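Long-range contacts in probable uracil-DNA glycosylase (Acanthamoeba polyphaga mimivirus, PDB 5X55), which is a probable uracil-DNA glycosylase of the uracil-DNA glycosylase superfamily, an alpha/beta protein with a four-stranded parallel sheet and surrounding helices: residues Y109-W114 with Y167-F172; C121-K126 with K153-L158; E100-D105 with M205-S210. All coordinates share one frame; numbering follows the deposited sequence.

Contact 1: residues Y109-W114 with Y167-F172; sequences YHFKSW and YPELLF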
loop_
_atom_site.group_PDB
_atom_site.type_symbol
_atom_site.label_atom_id
_atom_site.label_comp_id
_atom_site.label_asym_id
_atom_site.label_seq_id
_atom_site.Cartn_x
_atom_site.Cartn_y
_atom_site.Cartn_z
ATOM N N TYR A 109 2.535 21.507 1.559
ATOM C CA TYR A 109 3.301 20.312 1.224
ATOM C C TYR A 109 4.778 20.688 1.186
ATOM O O TYR A 109 5.234 21.313 0.231
ATOM C CB TYR A 109 2.818 19.784 -0.123
ATOM C CG TYR A 109 3.269 18.394 -0.507
ATOM C CD1 TYR A 109 4.447 18.193 -1.223
ATOM C CD2 TYR A 109 2.484 17.289 -0.205
ATOM C CE1 TYR A 109 4.842 16.931 -1.591
ATOM C CE2 TYR A 109 2.870 16.017 -0.563
ATOM C CZ TYR A 109 4.048 15.840 -1.260
ATOM O OH TYR A 109 4.424 14.568 -1.625
ATOM N N HIS A 110 5.533 20.296 2.210
ATOM C CA HIS A 110 6.920 20.736 2.317
ATOM C C HIS A 110 7.918 19.590 2.299
ATOM O O HIS A 110 9.076 19.782 2.677
ATOM C CB HIS A 110 7.088 21.594 3.570
ATOM C CG HIS A 110 6.180 22.779 3.573
ATOM N ND1 HIS A 110 6.257 23.768 2.614
ATOM C CD2 HIS A 110 5.122 23.094 4.355
ATOM C CE1 HIS A 110 5.313 24.665 2.831
ATOM N NE2 HIS A 110 4.613 24.282 3.884
ATOM N N PHE A 111 7.512 18.418 1.817
ATOM C CA PHE A 111 8.436 17.303 1.737
ATOM C C PHE A 111 9.458 17.551 0.639
ATOM O O PHE A 111 9.142 18.109 -0.411
ATOM C CB PHE A 111 7.660 16.009 1.499
ATOM C CG PHE A 111 6.600 15.785 2.523
ATOM C CD1 PHE A 111 6.905 15.175 3.725
ATOM C CD2 PHE A 111 5.308 16.251 2.319
ATOM C CE1 PHE A 111 5.931 15.000 4.688
ATOM C CE2 PHE A 111 4.341 16.076 3.282
ATOM C CZ PHE A 111 4.655 15.449 4.466
ATOM N N LYS A 112 10.700 17.165 0.907
ATOM C CA LYS A 112 11.748 17.296 -0.089
ATOM C C LYS A 112 11.639 16.193 -1.142
ATOM O O LYS A 112 11.235 15.062 -0.848
ATOM C CB LYS A 112 13.114 17.231 0.588
ATOM C CG LYS A 112 13.404 18.379 1.531
ATOM C CD LYS A 112 14.193 17.897 2.754
ATOM C CE LYS A 112 15.514 17.236 2.366
ATOM N NZ LYS A 112 16.168 16.522 3.528
ATOM N N SER A 113 12.045 16.516 -2.370
ATOM C CA SER A 113 12.120 15.510 -3.421
ATOM C C SER A 113 13.359 14.638 -3.235
ATOM O O SER A 113 14.199 14.874 -2.370
ATOM C CB SER A 113 12.127 16.167 -4.807
ATOM O OG SER A 113 13.358 16.832 -5.064
ATOM N N TRP A 114 13.480 13.617 -4.082
ATOM C CA TRP A 114 14.623 12.714 -3.997
ATOM C C TRP A 114 15.945 13.451 -4.183
ATOM O O TRP A 114 16.887 13.258 -3.401
ATOM C CB TRP A 114 14.471 11.592 -5.015
ATOM C CG TRP A 114 13.473 10.585 -4.554
ATOM C CD1 TRP A 114 12.108 10.710 -4.580
ATOM C CD2 TRP A 114 13.749 9.316 -3.959
ATOM N NE1 TRP A 114 11.521 9.593 -4.043
ATOM C CE2 TRP A 114 12.503 8.713 -3.666
ATOM C CE3 TRP A 114 14.927 8.622 -3.654
ATOM C CZ2 TRP A 114 12.401 7.450 -3.076
ATOM C CZ3 TRP A 114 14.826 7.363 -3.072
ATOM C CH2 TRP A 114 13.564 6.792 -2.786
ATOM N N TYR A 167 7.857 11.023 -2.599
ATOM C CA TYR A 167 9.089 11.598 -2.078
ATOM C C TYR A 167 9.622 10.742 -0.930
ATOM O O TYR A 167 8.872 9.983 -0.305
ATOM C CB TYR A 167 8.848 13.034 -1.623
ATOM C CG TYR A 167 8.646 14.007 -2.776
ATOM C CD1 TYR A 167 8.844 13.606 -4.092
ATOM C CD2 TYR A 167 8.271 15.325 -2.546
ATOM C CE1 TYR A 167 8.670 14.478 -5.130
ATOM C CE2 TYR A 167 8.090 16.211 -3.589
ATOM C CZ TYR A 167 8.289 15.778 -4.879
ATOM O OH TYR A 167 8.108 16.639 -5.927
ATOM N N PRO A 168 10.931 10.821 -0.659
ATOM C CA PRO A 168 11.544 9.814 0.217
ATOM C C PRO A 168 11.071 9.886 1.662
ATOM O O PRO A 168 11.033 8.852 2.331
ATOM C CB PRO A 168 13.053 10.084 0.080
ATOM C CG PRO A 168 13.185 11.359 -0.606
ATOM C CD PRO A 168 11.934 11.678 -1.319
ATOM N N GLU A 169 10.684 11.056 2.164
ATOM C CA GLU A 169 10.137 11.077 3.510
ATOM C C GLU A 169 8.759 10.436 3.577
ATOM O O GLU A 169 8.269 10.181 4.683
ATOM C CB GLU A 169 10.065 12.511 4.040
ATOM C CG GLU A 169 11.416 13.239 4.078
ATOM C CD GLU A 169 11.292 14.683 4.573
ATOM O OE1 GLU A 169 11.327 14.891 5.815
ATOM O OE2 GLU A 169 11.138 15.602 3.727
ATOM N N LEU A 170 8.130 10.161 2.431
ATOM C CA LEU A 170 6.869 9.430 2.393
ATOM C C LEU A 170 7.018 7.994 1.900
ATOM O O LEU A 170 6.034 7.247 1.914
ATOM C CB LEU A 170 5.867 10.162 1.510
ATOM C CG LEU A 170 5.618 11.604 1.908
ATOM C CD1 LEU A 170 4.642 12.235 0.923
ATOM C CD2 LEU A 170 5.067 11.621 3.320
ATOM N N LEU A 171 8.218 7.596 1.476
ATOM C CA LEU A 171 8.419 6.300 0.832
ATOM C C LEU A 171 7.882 5.142 1.670
ATOM O O LEU A 171 7.237 4.218 1.152
ATOM C CB LEU A 171 9.911 6.098 0.562
ATOM C CG LEU A 171 10.247 4.739 -0.052
ATOM C CD1 LEU A 171 9.591 4.641 -1.418
ATOM C CD2 LEU A 171 11.749 4.541 -0.138
ATOM N N PHE A 172 8.168 5.154 2.965
ATOM C CA PHE A 172 7.798 4.061 3.852
ATOM C C PHE A 172 6.693 4.491 4.819
ATOM O O PHE A 172 6.641 4.029 5.962
ATOM C CB PHE A 172 9.025 3.560 4.615
ATOM C CG PHE A 172 10.053 2.855 3.757
ATOM C CD1 PHE A 172 9.677 1.897 2.828
ATOM C CD2 PHE A 172 11.412 3.145 3.904
ATOM C CE1 PHE A 172 10.643 1.231 2.037
ATOM C CE2 PHE A 172 12.381 2.496 3.128
ATOM C CZ PHE A 172 11.987 1.523 2.191
HETATM O O HOH W 1 5.323 12.284 -2.676
HETATM O O HOH W 2 10.664 13.865 1.231
#
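Ser113, Trp114 and Phe111 meet 167-172 mainly through C-H groups laid over aromatic rings. Ser113 CA sits over the centre of the Tyr167 ring, 3.7 Å from its centroid. Pro168 CD lies over the five-membered ring of Trp114, 3.5 Å from that centroid. Leu170 CD2 covers one face of the Phe111 ring toward its rim, 4.0 Å from the centroid. In the first pair the backbone lies on the ring. In the other two an aliphatic side chain does.

Other apolar contacts fill in between these. Tyr109 has CG anti to the backbone N (chi1 -167°), which brings the ring up to Tyr167 and Leu170. Tyr167 CE2 meets that ring at its edge, in plane, with CE2 3.9 Å from Tyr109 CE1. Phe111 CD2 covers one face of the same ring. At the far end of the contact, Leu171 CD2 touches Trp114 CH2.

The polar links use the Lys112 backbone, the Tyr109 hydroxyl and two waters. Lys112 N donates to Glu169 OE2 at 3.3 Å, and the bond is nearly straight (169°). Glu169 is extended beyond CG, which carries the carboxylate across to this N-H. One water gives a proton to Lys112 O and to Glu169 OE2 and accepts from Glu169 N. A second water donates to Tyr109 OH at 2.7 Å and accepts from Tyr167 N at 2.8 Å. Outside the two segments, Glu169 OE1 forms a salt bridge with Arg96, and Trp114 NE1 bonds to Pro166 O.

The loop before helix 114-117 is thus joined to the loop between strand 164-165 and helix 173-177. Both oxygens of Glu169 are engaged, which should limit rotation of the carboxylate. The nearby positive charge of Arg96 would probably favour its ionised form.

Contact 2: residues C121-K126 with K153-L158; sequences CKVNLK and KLSSYL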
loop_
_atom_site.group_PDB
_atom_site.type_symbol
_atom_site.label_atom_id
_atom_site.label_comp_id
_atom_site.label_asym_id
_atom_site.label_seq_id
_atom_site.Cartn_x
_atom_site.Cartn_y
_atom_site.Cartn_z
ATOM N N CYS A 121 23.050 11.737 -4.976
ATOM C CA CYS A 121 22.480 10.460 -5.408
ATOM C C CYS A 121 22.932 9.300 -4.532
ATOM O O CYS A 121 22.977 8.158 -4.974
ATOM C CB CYS A 121 22.791 10.190 -6.880
ATOM S SG CYS A 121 22.359 11.628 -7.897
ATOM N N LYS A 122 23.229 9.578 -3.269
ATOM C CA LYS A 122 23.693 8.560 -2.325
ATOM C C LYS A 122 22.502 7.918 -1.604
ATOM O O LYS A 122 22.336 8.051 -0.387
ATOM C CB LYS A 122 24.663 9.201 -1.338
ATOM C CG LYS A 122 24.023 10.454 -0.758
ATOM C CD LYS A 122 24.946 11.593 -0.440
ATOM C CE LYS A 122 24.081 12.818 -0.488
ATOM N NZ LYS A 122 23.239 12.608 -1.673
ATOM N N VAL A 123 21.663 7.214 -2.380
ATOM C CA VAL A 123 20.391 6.707 -1.849
ATOM C C VAL A 123 20.639 5.790 -0.664
ATOM O O VAL A 123 21.442 4.851 -0.727
ATOM C CB VAL A 123 19.577 5.983 -2.934
ATOM C CG1 VAL A 123 18.442 5.167 -2.284
ATOM C CG2 VAL A 123 18.993 6.979 -3.890
ATOM N N ASN A 124 19.941 6.061 0.429
ATOM C CA ASN A 124 20.110 5.323 1.674
ATOM C C ASN A 124 18.711 5.084 2.230
ATOM O O ASN A 124 18.181 5.904 2.985
ATOM C CB ASN A 124 20.991 6.114 2.627
ATOM C CG ASN A 124 21.346 5.351 3.871
ATOM O OD1 ASN A 124 20.638 4.431 4.281
ATOM N ND2 ASN A 124 22.430 5.759 4.514
ATOM N N LEU A 125 18.126 3.942 1.872
ATOM C CA LEU A 125 16.731 3.667 2.228
ATOM C C LEU A 125 16.525 3.555 3.736
ATOM O O LEU A 125 15.455 3.935 4.237
ATOM C CB LEU A 125 16.253 2.387 1.540
ATOM C CG LEU A 125 16.154 2.391 0.013
ATOM C CD1 LEU A 125 15.747 1.005 -0.541
ATOM C CD2 LEU A 125 15.200 3.450 -0.464
ATOM N N LYS A 126 17.525 3.049 4.471
ATOM C CA LYS A 126 17.396 2.901 5.925
ATOM C C LYS A 126 17.059 4.228 6.613
ATOM O O LYS A 126 16.268 4.256 7.564
ATOM C CB LYS A 126 18.680 2.301 6.500
ATOM C CG LYS A 126 18.816 2.431 8.013
ATOM C CD LYS A 126 17.871 1.516 8.781
ATOM C CE LYS A 126 17.423 2.162 10.104
ATOM N NZ LYS A 126 18.548 2.575 11.014
ATOM N N LYS A 153 19.955 0.827 -8.301
ATOM C CA LYS A 153 19.005 1.247 -9.326
ATOM C C LYS A 153 18.359 2.577 -8.965
ATOM O O LYS A 153 18.226 3.457 -9.828
ATOM C CB LYS A 153 17.943 0.175 -9.539
ATOM C CG LYS A 153 18.516 -1.174 -9.876
ATOM C CD LYS A 153 17.446 -2.118 -10.370
ATOM C CE LYS A 153 17.787 -3.554 -10.002
ATOM N NZ LYS A 153 16.552 -4.394 -9.996
ATOM N N LEU A 154 17.967 2.754 -7.691
ATOM C CA LEU A 154 17.390 4.036 -7.289
ATOM C C LEU A 154 18.407 5.163 -7.473
ATOM O O LEU A 154 18.061 6.251 -7.958
ATOM C CB LEU A 154 16.878 3.969 -5.829
ATOM C CG LEU A 154 15.789 2.907 -5.547
ATOM C CD1 LEU A 154 15.361 2.781 -4.059
ATOM C CD2 LEU A 154 14.556 3.129 -6.427
ATOM N N SER A 155 19.675 4.917 -7.117
ATOM C CA SER A 155 20.692 5.950 -7.310
ATOM C C SER A 155 20.862 6.280 -8.786
ATOM O O SER A 155 21.070 7.444 -9.149
ATOM C CB SER A 155 22.034 5.511 -6.719
ATOM O OG SER A 155 22.000 5.465 -5.302
ATOM N N SER A 156 20.768 5.268 -9.653
ATOM C CA SER A 156 20.883 5.519 -11.086
ATOM C C SER A 156 19.702 6.329 -11.602
ATOM O O SER A 156 19.879 7.193 -12.468
ATOM C CB SER A 156 21.036 4.197 -11.853
ATOM O OG SER A 156 19.791 3.588 -12.150
ATOM N N TYR A 157 18.489 6.100 -11.070
ATOM C CA TYR A 157 17.368 6.962 -11.452
ATOM C C TYR A 157 17.615 8.406 -11.031
ATOM O O TYR A 157 17.240 9.343 -11.745
ATOM C CB TYR A 157 16.046 6.484 -10.840
ATOM C CG TYR A 157 15.624 5.058 -11.119
ATOM C CD1 TYR A 157 16.050 4.372 -12.254
ATOM C CD2 TYR A 157 14.792 4.396 -10.233
ATOM C CE1 TYR A 157 15.637 3.039 -12.482
ATOM C CE2 TYR A 157 14.386 3.085 -10.445
ATOM C CZ TYR A 157 14.797 2.410 -11.560
ATOM O OH TYR A 157 14.357 1.101 -11.727
ATOM N N LEU A 158 18.217 8.614 -9.858
ATOM C CA LEU A 158 18.527 9.988 -9.458
ATOM C C LEU A 158 19.600 10.617 -10.335
ATOM O O LEU A 158 19.564 11.834 -10.575
ATOM C CB LEU A 158 18.981 10.044 -8.004
ATOM C CG LEU A 158 17.877 10.518 -7.077
ATOM C CD1 LEU A 158 16.876 9.386 -6.936
ATOM C CD2 LEU A 158 18.433 10.975 -5.721
HETATM O O HOH W 3 23.497 4.369 -2.419
#
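This is a buried, largely apolar contact in which the loop after helix 114-117 lies against helix 146-159. Cys121 and Val123 point at the helix, and Leu125 reaches it with its branch end. Cys121 SG touches Leu158 CB at 3.7 Å. Val123 meets two turns of the helix, with CG1 4.1 Å from Leu154 CB and CG2 near Leu158 CD1. Leu125 crosses Leu154 at about a right angle, and its CD2 comes within 3.7 Å of Leu154 CD1.

Ser155 supplies the polar centre. Its OG stands beside the backbone N (chi1 -69°). Ser155 OG lies 2.9 Å from Cys121 O and is also near Glu151 O, one turn earlier in the helix. Cys121 O also takes a weak bond from Val123 N across the inverse gamma turn centred on Lys122. A water gives a 2.7 Å bond to Val123 O and a weak one to Ser155 OG. Farther along, Leu125 N is held by Glu151 OE2.

The helix therefore offers leucines to the apolar part of the loop and one hydroxyl to its backbone. Apolar side chains make most of the touching, and the polar atoms lie at the backbone of Cys121 and Val123. Within this mainly apolar contact, the Ser155 hydroxyl meets the loop backbone at the Cys121 carbonyl.

Contact 3: residues E100-D105 with M205-S210; sequences EYILID and MGCSFS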
loop_
_atom_site.group_PDB
_atom_site.type_symbol
_atom_site.label_atom_id
_atom_site.label_comp_id
_atom_site.label_asym_id
_atom_site.label_seq_id
_atom_site.Cartn_x
_atom_site.Cartn_y
_atom_site.Cartn_z
ATOM N N GLU A 100 1.879 14.471 10.704
ATOM C CA GLU A 100 2.499 15.322 9.701
ATOM C C GLU A 100 2.861 14.534 8.450
ATOM O O GLU A 100 2.840 15.092 7.348
ATOM C CB GLU A 100 3.714 16.029 10.287
ATOM C CG GLU A 100 3.318 17.225 11.138
ATOM C CD GLU A 100 4.504 17.920 11.782
ATOM O OE1 GLU A 100 5.164 17.306 12.642
ATOM O OE2 GLU A 100 4.780 19.082 11.416
ATOM N N TYR A 101 3.147 13.235 8.595
ATOM C CA TYR A 101 3.429 12.349 7.472
ATOM C C TYR A 101 2.172 11.745 6.866
ATOM O O TYR A 101 2.110 11.548 5.647
ATOM C CB TYR A 101 4.346 11.196 7.901
ATOM C CG TYR A 101 5.712 11.603 8.394
ATOM C CD1 TYR A 101 6.738 11.879 7.506
ATOM C CD2 TYR A 101 5.981 11.682 9.754
ATOM C CE1 TYR A 101 7.989 12.248 7.950
ATOM C CE2 TYR A 101 7.234 12.039 10.215
ATOM C CZ TYR A 101 8.239 12.320 9.308
ATOM O OH TYR A 101 9.487 12.687 9.767
ATOM N N ILE A 102 1.180 11.390 7.680
ATOM C CA ILE A 102 0.100 10.587 7.124
ATOM C C ILE A 102 -1.094 11.473 6.773
ATOM O O ILE A 102 -1.834 11.178 5.826
ATOM C CB ILE A 102 -0.289 9.424 8.066
ATOM C CG1 ILE A 102 -1.152 8.405 7.320
ATOM C CG2 ILE A 102 -1.007 9.900 9.313
ATOM C CD1 ILE A 102 -0.393 7.626 6.264
ATOM N N LEU A 103 -1.287 12.571 7.501
ATOM C CA LEU A 103 -2.405 13.475 7.220
ATOM C C LEU A 103 -1.880 14.689 6.456
ATOM O O LEU A 103 -1.618 15.751 7.019
ATOM C CB LEU A 103 -3.113 13.880 8.506
ATOM C CG LEU A 103 -4.360 14.706 8.209
ATOM C CD1 LEU A 103 -5.400 13.804 7.585
ATOM C CD2 LEU A 103 -4.901 15.402 9.444
ATOM N N ILE A 104 -1.766 14.531 5.140
ATOM C CA ILE A 104 -1.032 15.456 4.283
ATOM C C ILE A 104 -1.991 16.426 3.603
ATOM O O ILE A 104 -3.045 16.026 3.090
ATOM C CB ILE A 104 -0.220 14.664 3.242
ATOM C CG1 ILE A 104 0.870 13.861 3.926
ATOM C CG2 ILE A 104 0.381 15.580 2.181
ATOM C CD1 ILE A 104 1.517 12.903 2.979
ATOM N N ASP A 105 -1.608 17.697 3.561
ATOM C CA ASP A 105 -2.363 18.732 2.864
ATOM C C ASP A 105 -1.577 19.170 1.633
ATOM O O ASP A 105 -0.442 19.654 1.756
ATOM C CB ASP A 105 -2.628 19.915 3.793
ATOM C CG ASP A 105 -3.358 21.060 3.107
ATOM O OD1 ASP A 105 -3.943 20.879 2.013
ATOM O OD2 ASP A 105 -3.358 22.160 3.694
ATOM N N MET A 205 1.639 9.124 -1.941
ATOM C CA MET A 205 2.019 9.500 -0.585
ATOM C C MET A 205 2.515 8.304 0.232
ATOM O O MET A 205 2.552 8.368 1.454
ATOM C CB MET A 205 0.847 10.185 0.126
ATOM C CG MET A 205 -0.420 9.339 0.263
ATOM S SD MET A 205 -1.593 10.234 1.309
ATOM C CE MET A 205 -0.923 9.844 2.932
ATOM N N GLY A 206 2.940 7.226 -0.419
ATOM C CA GLY A 206 3.525 6.119 0.303
ATOM C C GLY A 206 2.526 5.180 0.923
ATOM O O GLY A 206 2.906 4.366 1.769
ATOM N N CYS A 207 1.258 5.298 0.550
ATOM C CA CYS A 207 0.181 4.416 0.965
ATOM C C CYS A 207 -0.572 4.002 -0.278
ATOM O O CYS A 207 -0.767 4.826 -1.178
ATOM C CB CYS A 207 -0.797 5.112 1.905
ATOM S SG CYS A 207 -0.002 5.889 3.238
ATOM N N SER A 208 -1.030 2.756 -0.321
ATOM C CA SER A 208 -1.882 2.377 -1.439
ATOM C C SER A 208 -3.226 3.093 -1.333
ATOM O O SER A 208 -3.736 3.344 -0.232
ATOM C CB SER A 208 -2.063 0.851 -1.515
ATOM O OG SER A 208 -2.578 0.286 -0.326
ATOM N N PHE A 209 -3.740 3.502 -2.495
ATOM C CA PHE A 209 -5.054 4.110 -2.701
ATOM C C PHE A 209 -5.217 5.526 -2.137
ATOM O O PHE A 209 -6.002 6.302 -2.681
ATOM C CB PHE A 209 -6.138 3.166 -2.174
ATOM C CG PHE A 209 -6.196 1.876 -2.941
ATOM C CD1 PHE A 209 -6.799 1.839 -4.198
ATOM C CD2 PHE A 209 -5.583 0.722 -2.449
ATOM C CE1 PHE A 209 -6.834 0.663 -4.936
ATOM C CE2 PHE A 209 -5.598 -0.454 -3.193
ATOM C CZ PHE A 209 -6.227 -0.484 -4.437
ATOM N N SER A 210 -4.452 5.906 -1.121
ATOM C CA SER A 210 -4.644 7.200 -0.482
ATOM C C SER A 210 -3.970 8.339 -1.256
ATOM O O SER A 210 -2.965 8.144 -1.950
ATOM C CB SER A 210 -4.111 7.154 0.954
ATOM O OG SER A 210 -4.289 8.409 1.576
#
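Met205 starts with CG between its backbone N and carbonyl carbon (chi1 60°), runs extended, then bends at the sulfur (chi3 -80°). This path carries CE to Ile102 and Ile104. In Ile102, chi1 puts CG1 anti to the backbone N, and the turn at chi2 (69°) brings CD1 against Met205 CE and Cys207 SG. The contact belongs to the alpha/beta fold of the uracil-DNA glycosylase superfamily. It joins the end of helix 98-102, near the start of the model, to the loop that follows strand 185-189 of the central parallel sheet.

The Met205 methyl group is the meeting point. Its CE lies 3.9 Å from Ile104 CD1 and 4.0 Å from Ile102 CD1. It also packs 3.3 Å from Ile102 O. Ile104 and Met205 lie alongside each other, running opposite ways, and Ile104 CD1 also nears Met205 CB at 4.0 Å. Every residue that touches here is buried.

No hydrogen bond runs directly between the two segments, but polar links stand close by. Asn173 ND2 bonds both Met205 O and Tyr101 O, and so bridges the two backbones from the start of helix 173-177. On the sheet side, Ser208 OG bonds to Ile187 O, and the backbone of Ser208 pairs with Met253 in strand 251-255.

The apolar cluster extends beyond the pair. Ile102 also touches Val177 of helix 173-177 and Ala244 and Ile247 of helix 244-248. Cys207 shares Ile247 with it. The isoleucine thus fits between two helices and the loop. At its tip, Ile102 CD1 touches the sulfur of Cys207, with SG 3.5 Å away.

Overall arrangement
From the N terminus, contact 3 begins at the end of helix 98-102. Its return partner, 205-210, comes only after strand 185-189, so contact 3 closes the widest loop. Inside that loop, 109-114 opens contact 1, and 167-172 closes it after strand 164-165. Inside contact 1 in turn lies contact 2, where 121-126 is met by helix 146-159. The three loops nest and none cross. Contact 1 touches both neighbours: Leu171 meets Leu125 of contact 2, and Tyr109 meets Ile104 of contact 3. Contacts 2 and 3 stay about 11 Å apart at their nearest atoms. Contact 3 ties the N-terminal helix to the central-sheet region, while contacts 1 and 2 join loops and helix 146-159.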